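PDB 3EUL: POSSIBLE NITRATE/NITRITE RESPONSE TRANSCRIPTIONAL REGULATORY PROTEIN NARL (DNA-binding response regulator, LuxR family) from Mycobacterium tuberculosis, which probably acts, once phosphorylated by the sensor kinase NarS, as a DNA-binding transcription regulator of genes for aerobic nitrate metabolism, here represented by its signal receiver domain. Local coordinates for residues His24-Phe27 against Arg28-Val31; Val31-Ala34 against Leu35-Gly39; Ala65-Asp68 against Tyr69-Gly73; Lys118-Thr121 against Arg122-Val126. All coordinates share one frame; numbering follows the deposited sequence.

Contact 1 of 4, residues His24-Phe27 against Arg28-Val31; sequences HPLF and REGV
His24 hands its carbonyl to the first turn of helix 25-38: from the N-cap position, its O accepts Arg28 N at 3.0 Å, the N-H...O angle almost straight (178°). Pro25, the first helical residue, does two things. Its O takes the amide N of Glu29 at 2.8 Å, and its CA lies beneath one face of the Arg28 guanidinium, 3.9 Å from NH1. The arginine can fold back over the start of the helix because its chain bends at chi3 (52°), and its polar end is then secured outside the turn, NH1 on the carbonyl of Asp22 and NE in a salt bridge with Glu46. In the doubly wound receiver fold this is the beginning of the helix that links strands 16-21 and 41-47 in a beta-alpha-beta crossover, so Arg28 ties the helix start to the loop before it and to the strand after it. Leu26 points outward, yet its CD2 comes within 3.8 Å of Glu29 OE1; its carbonyl O receives Gly30 N from above the carbonyl plane. Phe27 has CG anti to the backbone N (chi1 -167°), which brings the ring across Val31, where Phe27 CE2 meets the Val31 CG2 methyl at 3.3 Å, a close approach. The same ring makes a cation-pi contact with Lys118, and Phe27 O accepts Val31 N at 3.0 Å.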
ATOM      1  N   HIS A  24      -7.303  10.819  -0.802  1.00 24.79           N
ATOM      2  CA  HIS A  24      -7.061  11.970  -1.674  1.00 25.77           C
ATOM      3  C   HIS A  24      -6.947  11.508  -3.130  1.00 25.54           C
ATOM      4  O   HIS A  24      -5.905  10.962  -3.524  1.00 24.70           O
ATOM      5  CB  HIS A  24      -5.769  12.699  -1.296  1.00 26.27           C
ATOM      6  CG  HIS A  24      -5.766  13.301   0.072  1.00 26.57           C
ATOM      7  ND1 HIS A  24      -4.606  13.723   0.682  1.00 26.65           N
ATOM      8  CD2 HIS A  24      -6.773  13.590   0.931  1.00 25.51           C
ATOM      9  CE1 HIS A  24      -4.895  14.235   1.865  1.00 27.22           C
ATOM     10  NE2 HIS A  24      -6.204  14.159   2.041  1.00 26.39           N
ATOM     11  N   PRO A  25      -7.989  11.773  -3.950  1.00 26.39           N
ATOM     12  CA  PRO A  25      -8.080  11.334  -5.357  1.00 26.12           C
ATOM     13  C   PRO A  25      -6.830  11.628  -6.192  1.00 26.00           C
ATOM     14  O   PRO A  25      -6.318  10.739  -6.849  1.00 26.18           O
ATOM     15  CB  PRO A  25      -9.256  12.142  -5.900  1.00 26.73           C
ATOM     16  CG  PRO A  25     -10.081  12.456  -4.703  1.00 27.11           C
ATOM     17  CD  PRO A  25      -9.178  12.559  -3.545  1.00 25.83           C
ATOM     18  N   LEU A  26      -6.332  12.858  -6.130  1.00 25.11           N
ATOM     19  CA  LEU A  26      -5.159  13.263  -6.915  1.00 25.22           C
ATOM     20  C   LEU A  26      -3.838  12.595  -6.503  1.00 24.61           C
ATOM     21  O   LEU A  26      -2.990  12.333  -7.345  1.00 23.25           O
ATOM     22  CB  LEU A  26      -5.030  14.771  -6.871  1.00 24.99           C
ATOM     23  CG  LEU A  26      -6.176  15.538  -7.553  1.00 26.57           C
ATOM     24  CD1 LEU A  26      -5.924  17.031  -7.482  1.00 28.63           C
ATOM     25  CD2 LEU A  26      -6.349  15.101  -8.992  1.00 24.47           C
ATOM     26  N   PHE A  27      -3.657  12.300  -5.217  1.00 24.98           N
ATOM     27  CA  PHE A  27      -2.510  11.484  -4.817  1.00 25.34           C
ATOM     28  C   PHE A  27      -2.666  10.059  -5.311  1.00 25.11           C
ATOM     29  O   PHE A  27      -1.741   9.502  -5.862  1.00 24.80           O
ATOM     30  CB  PHE A  27      -2.256  11.455  -3.309  1.00 26.34           C
ATOM     31  CG  PHE A  27      -0.922  10.868  -2.977  1.00 26.06           C
ATOM     32  CD1 PHE A  27       0.211  11.662  -2.984  1.00 27.35           C
ATOM     33  CD2 PHE A  27      -0.781   9.510  -2.738  1.00 28.22           C
ATOM     34  CE1 PHE A  27       1.454  11.119  -2.714  1.00 27.84           C
ATOM     35  CE2 PHE A  27       0.478   8.954  -2.484  1.00 28.28           C
ATOM     36  CZ  PHE A  27       1.587   9.762  -2.482  1.00 27.02           C
ATOM     37  N   ARG A  28      -3.834   9.467  -5.094  1.00 25.07           N
ATOM     38  CA  ARG A  28      -4.109   8.120  -5.614  1.00 25.21           C
ATOM     39  C   ARG A  28      -3.909   8.013  -7.146  1.00 24.41           C
ATOM     40  O   ARG A  28      -3.211   7.111  -7.636  1.00 23.95           O
ATOM     41  CB  ARG A  28      -5.511   7.682  -5.218  1.00 24.69           C
ATOM     42  CG  ARG A  28      -5.668   6.143  -5.198  1.00 26.46           C
ATOM     43  CD  ARG A  28      -7.056   5.714  -4.813  1.00 27.96           C
ATOM     44  NE  ARG A  28      -8.110   6.346  -5.601  1.00 30.06           N
ATOM     45  CZ  ARG A  28      -8.971   7.287  -5.189  1.00 33.39           C
ATOM     46  NH1 ARG A  28      -8.964   7.796  -3.958  1.00 34.96           N
ATOM     47  NH2 ARG A  28      -9.863   7.748  -6.047  1.00 31.98           N
ATOM     48  N   GLU A  29      -4.493   8.946  -7.886  1.00 24.37           N
ATOM     49  CA  GLU A  29      -4.325   8.975  -9.353  1.00 25.21           C
ATOM     50  C   GLU A  29      -2.839   9.068  -9.739  1.00 24.62           C
ATOM     51  O   GLU A  29      -2.386   8.436 -10.697  1.00 23.37           O
ATOM     52  CB  GLU A  29      -5.101  10.138  -9.965  1.00 25.70           C
ATOM     53  CG  GLU A  29      -6.615   9.908 -10.047  1.00 28.55           C
ATOM     54  CD  GLU A  29      -7.363  11.142 -10.530  1.00 29.30           C
ATOM     55  OE1 GLU A  29      -6.722  12.022 -11.166  1.00 36.13           O
ATOM     56  OE2 GLU A  29      -8.595  11.233 -10.281  1.00 35.21           O
ATOM     57  N   GLY A  30      -2.087   9.836  -8.958  1.00 23.91           N
ATOM     58  CA  GLY A  30      -0.679  10.073  -9.231  1.00 23.40           C
ATOM     59  C   GLY A  30       0.129   8.812  -9.039  1.00 23.27           C
ATOM     60  O   GLY A  30       0.989   8.506  -9.842  1.00 22.95           O
ATOM     61  N   VAL A  31      -0.166   8.079  -7.958  1.00 22.08           N
ATOM     62  CA  VAL A  31       0.455   6.794  -7.691  1.00 21.95           C
ATOM     63  C   VAL A  31       0.087   5.753  -8.770  1.00 21.36           C
ATOM     64  O   VAL A  31       0.947   5.032  -9.277  1.00 21.31           O
ATOM     65  CB  VAL A  31       0.033   6.263  -6.307  1.00 21.90           C
ATOM     66  CG1 VAL A  31       0.550   4.813  -6.087  1.00 23.43           C
ATOM     67  CG2 VAL A  31       0.548   7.177  -5.210  1.00 24.30           C
TER

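Contact 2 of 4, residues Val31-Ala34 against Leu35-Gly39; sequences VVRA and LSLSG
Leu37 lays its CD1 methyl over one face of the Arg33 guanidinium, offset toward the rim of the group and 3.7 Å from Arg33 NH1. Leu37 CD1 also meets the aliphatic part of the arginine, 3.6 Å from Arg33 CG, since the chain of Arg33 runs extended from CG to NE. This i to i+4 pair belongs to the outward side of the last turns of helix 25-38, the first helix of the receiver domain's alternating beta/alpha fold. The inward side is apolar: Val31 and Leu35 run next to each other in the same direction, Val31 CG1 3.9 Å from Leu35 CD1. Leu35 continues onto Val18 and Val20 of the sheet and onto Val126 and Val129 of helix 122-134, filling the seam between the two helices and the strands.

Backbone bonds of the i to i+4 kind persist as far as Ser38, whose amide makes a weak one to Ala34 O. Both serines turn their hydroxyls back to the main chain. Ser38 OG donates to Leu35 O at 2.7 Å, in the carbonyl plane. The carbonyl of Val32 is gripped twice by Ser36, its N and its OG each 2.9 Å from Val32 O and approaching from opposite faces of the carbonyl plane.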
ATOM      1  N   VAL A  31      -0.166   8.079  -7.958  1.00 22.08           N
ATOM      2  CA  VAL A  31       0.455   6.794  -7.691  1.00 21.95           C
ATOM      3  C   VAL A  31       0.087   5.753  -8.770  1.00 21.36           C
ATOM      4  O   VAL A  31       0.947   5.032  -9.277  1.00 21.31           O
ATOM      5  CB  VAL A  31       0.033   6.263  -6.307  1.00 21.90           C
ATOM      6  CG1 VAL A  31       0.550   4.813  -6.087  1.00 23.43           C
ATOM      7  CG2 VAL A  31       0.548   7.177  -5.210  1.00 24.30           C
ATOM      8  N   VAL A  32      -1.193   5.675  -9.097  1.00 20.90           N
ATOM      9  CA  VAL A  32      -1.672   4.694 -10.059  1.00 20.48           C
ATOM     10  C   VAL A  32      -1.019   4.956 -11.418  1.00 20.58           C
ATOM     11  O   VAL A  32      -0.618   4.027 -12.085  1.00 20.05           O
ATOM     12  CB  VAL A  32      -3.179   4.687 -10.179  1.00 20.49           C
ATOM     13  CG1 VAL A  32      -3.617   3.867 -11.392  1.00 18.31           C
ATOM     14  CG2 VAL A  32      -3.827   4.149  -8.852  1.00 16.84           C
ATOM     15  N   ARG A  33      -0.887   6.212 -11.798  1.00 20.76           N
ATOM     16  CA  ARG A  33      -0.221   6.529 -13.064  1.00 22.75           C
ATOM     17  C   ARG A  33       1.257   6.166 -13.069  1.00 22.37           C
ATOM     18  O   ARG A  33       1.735   5.562 -14.037  1.00 24.04           O
ATOM     19  CB  ARG A  33      -0.388   7.999 -13.411  1.00 24.03           C
ATOM     20  CG  ARG A  33      -0.341   8.245 -14.883  1.00 28.31           C
ATOM     21  CD  ARG A  33      -1.148   9.460 -15.198  1.00 34.17           C
ATOM     22  NE  ARG A  33      -0.803  10.094 -16.462  1.00 36.91           N
ATOM     23  CZ  ARG A  33       0.324  10.768 -16.677  1.00 38.88           C
ATOM     24  NH1 ARG A  33       1.272  10.881 -15.734  1.00 40.82           N
ATOM     25  NH2 ARG A  33       0.519  11.329 -17.848  1.00 37.44           N
ATOM     26  N   ALA A  34       1.974   6.538 -12.021  1.00 21.63           N
ATOM     27  CA  ALA A  34       3.393   6.116 -11.837  1.00 21.09           C
ATOM     28  C   ALA A  34       3.580   4.619 -11.984  1.00 20.73           C
ATOM     29  O   ALA A  34       4.487   4.153 -12.696  1.00 20.18           O
ATOM     30  CB  ALA A  34       3.928   6.543 -10.473  1.00 21.57           C
ATOM     31  N   LEU A  35       2.743   3.844 -11.282  1.00 18.99           N
ATOM     32  CA  LEU A  35       2.871   2.392 -11.345  1.00 19.19           C
ATOM     33  C   LEU A  35       2.534   1.860 -12.749  1.00 19.80           C
ATOM     34  O   LEU A  35       3.287   1.070 -13.332  1.00 18.84           O
ATOM     35  CB  LEU A  35       2.004   1.741 -10.250  1.00 19.53           C
ATOM     36  CG  LEU A  35       2.352   2.076  -8.801  1.00 18.74           C
ATOM     37  CD1 LEU A  35       1.331   1.450  -7.791  1.00 18.94           C
ATOM     38  CD2 LEU A  35       3.772   1.679  -8.492  1.00 18.70           C
ATOM     39  N   SER A  36       1.419   2.314 -13.299  1.00 19.25           N
ATOM     40  CA  SER A  36       0.947   1.850 -14.585  1.00 20.03           C
ATOM     41  C   SER A  36       1.922   2.210 -15.715  1.00 20.35           C
ATOM     42  O   SER A  36       2.189   1.390 -16.600  1.00 20.62           O
ATOM     43  CB  SER A  36      -0.452   2.442 -14.851  1.00 19.49           C
ATOM     44  OG  SER A  36      -1.395   1.888 -13.928  1.00 24.31           O
ATOM     45  N   LEU A  37       2.465   3.421 -15.663  1.00 19.91           N
ATOM     46  CA  LEU A  37       3.390   3.896 -16.688  1.00 20.36           C
ATOM     47  C   LEU A  37       4.792   3.283 -16.584  1.00 19.54           C
ATOM     48  O   LEU A  37       5.549   3.407 -17.528  1.00 18.52           O
ATOM     49  CB  LEU A  37       3.481   5.421 -16.668  1.00 21.17           C
ATOM     50  CG  LEU A  37       2.236   6.146 -17.179  1.00 21.38           C
ATOM     51  CD1 LEU A  37       2.468   7.676 -17.143  1.00 23.91           C
ATOM     52  CD2 LEU A  37       1.848   5.725 -18.580  1.00 22.92           C
ATOM     53  N   SER A  38       5.105   2.606 -15.465  1.00 18.84           N
ATOM     54  CA  SER A  38       6.376   1.886 -15.305  1.00 19.52           C
ATOM     55  C   SER A  38       6.460   0.739 -16.300  1.00 19.68           C
ATOM     56  O   SER A  38       7.518   0.367 -16.704  1.00 20.48           O
ATOM     57  CB  SER A  38       6.543   1.323 -13.892  1.00 19.19           C
ATOM     58  OG  SER A  38       5.750   0.145 -13.680  1.00 18.54           O
ATOM     59  N   GLY A  39       5.315   0.182 -16.677  1.00 20.10           N
ATOM     60  CA  GLY A  39       5.261  -1.031 -17.502  1.00 20.17           C
ATOM     61  C   GLY A  39       5.410  -2.333 -16.706  1.00 20.62           C
ATOM     62  O   GLY A  39       5.266  -3.413 -17.283  1.00 21.41           O
TER

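Contact 3 of 4, residues Ala65-Asp68 against Tyr69-Gly73; sequences ALLD and YRMPG
Met71 reaches back along the strand end it has just left, crossing Leu67 at an angle so that its CE methyl sits 4.0 Å from Leu67 CB. A bend at chi3 (-48°) turns the methyl that way. On its course the thioether chain passes the last strand residue, with Met71 CG 3.5 Å from Asp68 O and 4.0 Å from Asp68 CB. Val79 of helix 76-85 touches both Leu67 and Met71, which places the pair in the apolar layer between the sheet and that helix.

The carboxylate of Asp68 is directed differently. With CG anti to the backbone N (chi1 180°), it extends from the C-terminal edge of the parallel sheet and lies alongside the backbone of Tyr69 and Arg70. This is the receiver fold's phosphoacceptor position: Asp68, unmodified here, is by similarity the residue converted to an aspartylphosphate. The Asp68 side chain also touches Asp22 and Asp23 of another loop, while Lys118 makes a weak, long ion pair with OD1, the usual constellation of a response-regulator active site.

No direct hydrogen bond joins residues 65-68 to 69-73. A water does so instead, donating to Asp68 OD1 at 2.5 Å and accepting from Arg70 N at 3.0 Å, so that one amide of the following loop is coupled to the carboxylate. The Arg70 side chain leads off from the carboxylate, its NE 6.9 Å from Asp68 OD2, whereas the Tyr69 side chain heads toward Leu94 and Ser96 of the neighbouring strand.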
ATOM      1  N   ALA A  65      -0.084  -4.200  -1.473  1.00 18.64           N
ATOM      2  CA  ALA A  65      -1.082  -3.179  -1.284  1.00 19.68           C
ATOM      3  C   ALA A  65      -0.319  -1.919  -0.871  1.00 19.75           C
ATOM      4  O   ALA A  65       0.448  -1.959   0.098  1.00 21.66           O
ATOM      5  CB  ALA A  65      -2.086  -3.588  -0.239  1.00 18.54           C
ATOM      6  N   LEU A  66      -0.440  -0.833  -1.635  1.00 19.18           N
ATOM      7  CA  LEU A  66       0.155   0.431  -1.221  1.00 18.70           C
ATOM      8  C   LEU A  66      -0.900   1.369  -0.679  1.00 18.49           C
ATOM      9  O   LEU A  66      -1.720   1.909  -1.459  1.00 16.65           O
ATOM     10  CB  LEU A  66       0.854   1.066  -2.420  1.00 18.79           C
ATOM     11  CG  LEU A  66       1.468   2.439  -2.231  1.00 19.01           C
ATOM     12  CD1 LEU A  66       2.512   2.447  -1.120  1.00 17.32           C
ATOM     13  CD2 LEU A  66       2.087   2.839  -3.621  1.00 20.99           C
ATOM     14  N   LEU A  67      -0.899   1.573   0.653  1.00 18.78           N
ATOM     15  CA  LEU A  67      -2.014   2.211   1.342  1.00 18.77           C
ATOM     16  C   LEU A  67      -1.618   3.425   2.183  1.00 19.12           C
ATOM     17  O   LEU A  67      -0.615   3.403   2.902  1.00 18.03           O
ATOM     18  CB  LEU A  67      -2.644   1.223   2.299  1.00 18.66           C
ATOM     19  CG  LEU A  67      -3.116  -0.110   1.744  1.00 19.89           C
ATOM     20  CD1 LEU A  67      -3.727  -0.940   2.865  1.00 16.44           C
ATOM     21  CD2 LEU A  67      -4.097   0.142   0.622  1.00 15.42           C
ATOM     22  N   ASP A  68      -2.395   4.494   2.084  1.00 18.78           N
ATOM     23  CA  ASP A  68      -2.172   5.640   2.960  1.00 19.92           C
ATOM     24  C   ASP A  68      -2.296   5.184   4.401  1.00 19.33           C
ATOM     25  O   ASP A  68      -3.182   4.408   4.732  1.00 19.46           O
ATOM     26  CB  ASP A  68      -3.178   6.739   2.606  1.00 19.13           C
ATOM     27  CG  ASP A  68      -3.053   7.984   3.457  1.00 21.94           C
ATOM     28  OD1 ASP A  68      -1.954   8.412   3.832  1.00 26.09           O
ATOM     29  OD2 ASP A  68      -4.119   8.565   3.722  1.00 30.83           O
ATOM     30  N   TYR A  69      -1.422   5.662   5.276  1.00 19.63           N
ATOM     31  CA  TYR A  69      -1.533   5.319   6.688  1.00 20.76           C
ATOM     32  C   TYR A  69      -2.905   5.766   7.250  1.00 20.68           C
ATOM     33  O   TYR A  69      -3.543   5.020   7.961  1.00 19.40           O
ATOM     34  CB  TYR A  69      -0.362   5.907   7.484  1.00 20.33           C
ATOM     35  CG  TYR A  69      -0.484   5.658   8.940  1.00 20.66           C
ATOM     36  CD1 TYR A  69      -0.418   4.385   9.450  1.00 20.37           C
ATOM     37  CD2 TYR A  69      -0.697   6.705   9.825  1.00 20.32           C
ATOM     38  CE1 TYR A  69      -0.552   4.155  10.806  1.00 22.10           C
ATOM     39  CE2 TYR A  69      -0.834   6.484  11.171  1.00 20.50           C
ATOM     40  CZ  TYR A  69      -0.781   5.224  11.658  1.00 20.06           C
ATOM     41  OH  TYR A  69      -0.863   5.015  13.017  1.00 21.14           O
ATOM     42  N   ARG A  70      -3.359   6.946   6.876  1.00 22.94           N
ATOM     43  CA  ARG A  70      -4.603   7.507   7.385  1.00 24.75           C
ATOM     44  C   ARG A  70      -5.797   7.339   6.445  1.00 25.42           C
ATOM     45  O   ARG A  70      -6.497   8.284   6.100  1.00 26.78           O
ATOM     46  CB  ARG A  70      -4.408   8.974   7.774  1.00 25.73           C
ATOM     47  CG  ARG A  70      -3.664   9.108   9.119  1.00 28.13           C
ATOM     48  CD  ARG A  70      -4.637   9.239  10.283  1.00 33.45           C
ATOM     49  NE  ARG A  70      -5.237  10.566  10.187  1.00 37.73           N
ATOM     50  CZ  ARG A  70      -5.990  11.168  11.098  1.00 38.39           C
ATOM     51  NH1 ARG A  70      -6.297  10.582  12.243  1.00 40.99           N
ATOM     52  NH2 ARG A  70      -6.458  12.378  10.830  1.00 39.60           N
ATOM     53  N   MET A  71      -6.073   6.115   6.059  1.00 25.91           N
ATOM     54  CA  MET A  71      -7.315   5.864   5.341  1.00 26.19           C
ATOM     55  C   MET A  71      -8.473   5.976   6.326  1.00 25.41           C
ATOM     56  O   MET A  71      -8.332   5.554   7.460  1.00 24.43           O
ATOM     57  CB  MET A  71      -7.273   4.511   4.719  1.00 26.60           C
ATOM     58  CG  MET A  71      -6.447   4.519   3.426  1.00 26.55           C
ATOM     59  SD  MET A  71      -6.416   2.891   2.799  1.00 32.09           S
ATOM     60  CE  MET A  71      -5.985   2.007   4.302  1.00 33.29           C
ATOM     61  N   PRO A  72      -9.625   6.512   5.882  1.00 25.45           N
ATOM     62  CA  PRO A  72     -10.788   6.514   6.761  1.00 25.60           C
ATOM     63  C   PRO A  72     -11.328   5.104   7.043  1.00 25.47           C
ATOM     64  O   PRO A  72     -11.114   4.168   6.253  1.00 25.58           O
ATOM     65  CB  PRO A  72     -11.828   7.333   5.989  1.00 25.74           C
ATOM     66  CG  PRO A  72     -11.114   7.914   4.813  1.00 25.92           C
ATOM     67  CD  PRO A  72      -9.935   7.083   4.563  1.00 25.25           C
ATOM     68  N   GLY A  73     -11.970   4.961   8.200  1.00 24.73           N
ATOM     69  CA  GLY A  73     -12.724   3.766   8.583  1.00 24.98           C
ATOM     70  C   GLY A  73     -11.869   2.668   9.166  1.00 24.86           C
ATOM     71  O   GLY A  73     -12.245   1.991  10.115  1.00 25.28           O
TER
HETATM   72  O   HOH W   1      -1.446   9.125   6.180  1.00 41.12           O

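Contact 4 of 4, residues Lys118-Thr121 against Arg122-Val126; sequences KDST and RTEIV
Thr121 holds OG1 between its own backbone N and carbonyl carbon (chi1 62°), and Glu124 sets CG anti to its carbonyl carbon (chi1 -78°) with the rest of the chain extended; together these torsions bring each side chain onto the other's backbone. Glu124 N donates to Thr121 OG1 at 3.1 Å, and in return Thr121 N donates to Glu124 OE1 at 2.8 Å, reaching that oxygen on its anti side and 22° out of the carboxylate plane. The reciprocal pair is a capping box, with Thr121 as the N-cap of helix 122-134, the last helix of the receiver domain. The two side chains cross, Thr121 OG1 only 3.0 Å from Glu124 CG.

The first backbone bond of the helix runs from Ile125 N to Thr121 O at 3.0 Å. Ile125 CG1 rests on Ser120 CB at 3.6 Å, while the hydroxyl of Ser120 bonds to the carbonyl of Leu117. Lys118, at the start of the loop, turns away from the cap; its ammonium makes a salt bridge with Asp22.

Two polar groups at the helix start are thus satisfied by side chains, the Glu124 amide by a hydroxyl and the Thr121 amide by a carboxylate. A negative carboxylate near the positive end of the helix dipole would probably be favoured electrostatically, and the two bonds together fix the rotation of both side chains.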
ATOM      1  N   LYS A 118       5.253  10.641   1.718  1.00 24.96           N
ATOM      2  CA  LYS A 118       4.561  11.135   0.527  1.00 26.27           C
ATOM      3  C   LYS A 118       5.447  12.032  -0.351  1.00 27.25           C
ATOM      4  O   LYS A 118       5.063  12.353  -1.467  1.00 27.96           O
ATOM      5  CB  LYS A 118       3.230  11.804   0.880  1.00 25.92           C
ATOM      6  CG  LYS A 118       2.106  10.787   1.017  1.00 27.93           C
ATOM      7  CD  LYS A 118       0.715  11.401   1.122  1.00 27.51           C
ATOM      8  CE  LYS A 118      -0.326  10.272   1.144  1.00 27.96           C
ATOM      9  NZ  LYS A 118      -1.737  10.761   1.050  1.00 31.05           N
ATOM     10  N   ASP A 119       6.642  12.387   0.126  1.00 27.62           N
ATOM     11  CA  ASP A 119       7.595  13.125  -0.712  1.00 28.55           C
ATOM     12  C   ASP A 119       8.410  12.223  -1.654  1.00 28.87           C
ATOM     13  O   ASP A 119       9.307  12.694  -2.345  1.00 28.56           O
ATOM     14  CB  ASP A 119       8.522  14.009   0.135  1.00 29.67           C
ATOM     15  CG  ASP A 119       9.545  13.212   0.939  1.00 31.39           C
ATOM     16  OD1 ASP A 119       9.446  11.970   1.001  1.00 34.92           O
ATOM     17  OD2 ASP A 119      10.445  13.845   1.516  1.00 35.14           O
ATOM     18  N   SER A 120       8.089  10.935  -1.689  1.00 28.57           N
ATOM     19  CA  SER A 120       8.731  10.018  -2.620  1.00 28.59           C
ATOM     20  C   SER A 120       8.510  10.416  -4.071  1.00 28.14           C
ATOM     21  O   SER A 120       7.461  10.937  -4.439  1.00 27.88           O
ATOM     22  CB  SER A 120       8.221   8.588  -2.397  1.00 28.78           C
ATOM     23  OG  SER A 120       8.408   8.201  -1.045  1.00 32.82           O
ATOM     24  N   THR A 121       9.532  10.168  -4.885  1.00 27.78           N
ATOM     25  CA  THR A 121       9.462  10.395  -6.310  1.00 26.83           C
ATOM     26  C   THR A 121       8.754   9.263  -7.030  1.00 26.50           C
ATOM     27  O   THR A 121       8.540   8.192  -6.489  1.00 25.27           O
ATOM     28  CB  THR A 121      10.865  10.506  -6.905  1.00 26.78           C
ATOM     29  OG1 THR A 121      11.563   9.269  -6.711  1.00 26.88           O
ATOM     30  CG2 THR A 121      11.644  11.651  -6.260  1.00 25.60           C
ATOM     31  N   ARG A 122       8.426   9.519  -8.285  1.00 26.04           N
ATOM     32  CA  ARG A 122       7.863   8.520  -9.187  1.00 26.20           C
ATOM     33  C   ARG A 122       8.693   7.228  -9.208  1.00 25.73           C
ATOM     34  O   ARG A 122       8.150   6.141  -9.001  1.00 26.56           O
ATOM     35  CB  ARG A 122       7.801   9.129 -10.582  1.00 26.56           C
ATOM     36  CG  ARG A 122       6.999   8.401 -11.579  1.00 27.38           C
ATOM     37  CD  ARG A 122       6.614   9.372 -12.699  1.00 28.28           C
ATOM     38  NE  ARG A 122       7.483   9.280 -13.862  1.00 30.32           N
ATOM     39  CZ  ARG A 122       7.477  10.158 -14.864  1.00 30.01           C
ATOM     40  NH1 ARG A 122       6.663  11.213 -14.843  1.00 31.41           N
ATOM     41  NH2 ARG A 122       8.276   9.980 -15.899  1.00 30.05           N
ATOM     42  N   THR A 123      10.008   7.333  -9.425  1.00 25.24           N
ATOM     43  CA  THR A 123      10.836   6.119  -9.537  1.00 24.34           C
ATOM     44  C   THR A 123      11.028   5.462  -8.162  1.00 24.27           C
ATOM     45  O   THR A 123      11.036   4.242  -8.075  1.00 23.85           O
ATOM     46  CB  THR A 123      12.213   6.356 -10.230  1.00 24.53           C
ATOM     47  OG1 THR A 123      12.952   7.319  -9.491  1.00 22.67           O
ATOM     48  CG2 THR A 123      12.060   6.821 -11.717  1.00 22.94           C
ATOM     49  N   GLU A 124      11.137   6.263  -7.106  1.00 23.24           N
ATOM     50  CA  GLU A 124      11.187   5.739  -5.730  1.00 24.53           C
ATOM     51  C   GLU A 124       9.996   4.856  -5.348  1.00 23.94           C
ATOM     52  O   GLU A 124      10.183   3.813  -4.770  1.00 23.11           O
ATOM     53  CB  GLU A 124      11.300   6.867  -4.709  1.00 24.89           C
ATOM     54  CG  GLU A 124      12.702   7.448  -4.576  1.00 26.14           C
ATOM     55  CD  GLU A 124      12.749   8.614  -3.619  1.00 26.76           C
ATOM     56  OE1 GLU A 124      11.719   9.307  -3.447  1.00 29.99           O
ATOM     57  OE2 GLU A 124      13.830   8.862  -3.060  1.00 30.87           O
ATOM     58  N   ILE A 125       8.776   5.271  -5.684  1.00 24.14           N
ATOM     59  CA  ILE A 125       7.578   4.478  -5.358  1.00 23.93           C
ATOM     60  C   ILE A 125       7.483   3.215  -6.174  1.00 23.64           C
ATOM     61  O   ILE A 125       7.126   2.148  -5.639  1.00 24.14           O
ATOM     62  CB  ILE A 125       6.304   5.313  -5.547  1.00 25.04           C
ATOM     63  CG1 ILE A 125       6.312   6.473  -4.558  1.00 25.40           C
ATOM     64  CG2 ILE A 125       5.066   4.467  -5.335  1.00 25.24           C
ATOM     65  CD1 ILE A 125       5.768   7.741  -5.130  1.00 30.03           C
ATOM     66  N   VAL A 126       7.803   3.309  -7.464  1.00 22.98           N
ATOM     67  CA  VAL A 126       7.819   2.124  -8.303  1.00 23.21           C
ATOM     68  C   VAL A 126       8.822   1.147  -7.711  1.00 23.44           C
ATOM     69  O   VAL A 126       8.506  -0.017  -7.510  1.00 24.75           O
ATOM     70  CB  VAL A 126       8.187   2.436  -9.757  1.00 22.40           C
ATOM     71  CG1 VAL A 126       8.538   1.154 -10.553  1.00 23.87           C
ATOM     72  CG2 VAL A 126       7.059   3.215 -10.429  1.00 22.05           C
TER

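Along the chain the four contacts come in numerical order, all within one receiver domain built on a parallel five-stranded sheet. Contacts 1 and 2 share Val31 on helix 25-38, their centres about 11 Å apart. Contact 3 leaves the central strand 64-68, and Val31 CG1 packs on Leu66 CD2 at 3.5 Å. Contact 4 opens helix 122-134, which lies against contact 2. Lys118, in the first segment of contact 4, lies near Phe27 of contact 1 and makes a weak, long ion pair with Asp68 of contact 3. The probable phosphorylation site thus lies near the start of helix 25-38, whereas the cap of helix 122-134 is farther off, the centres of contacts 3 and 4 being about 17 Å apart.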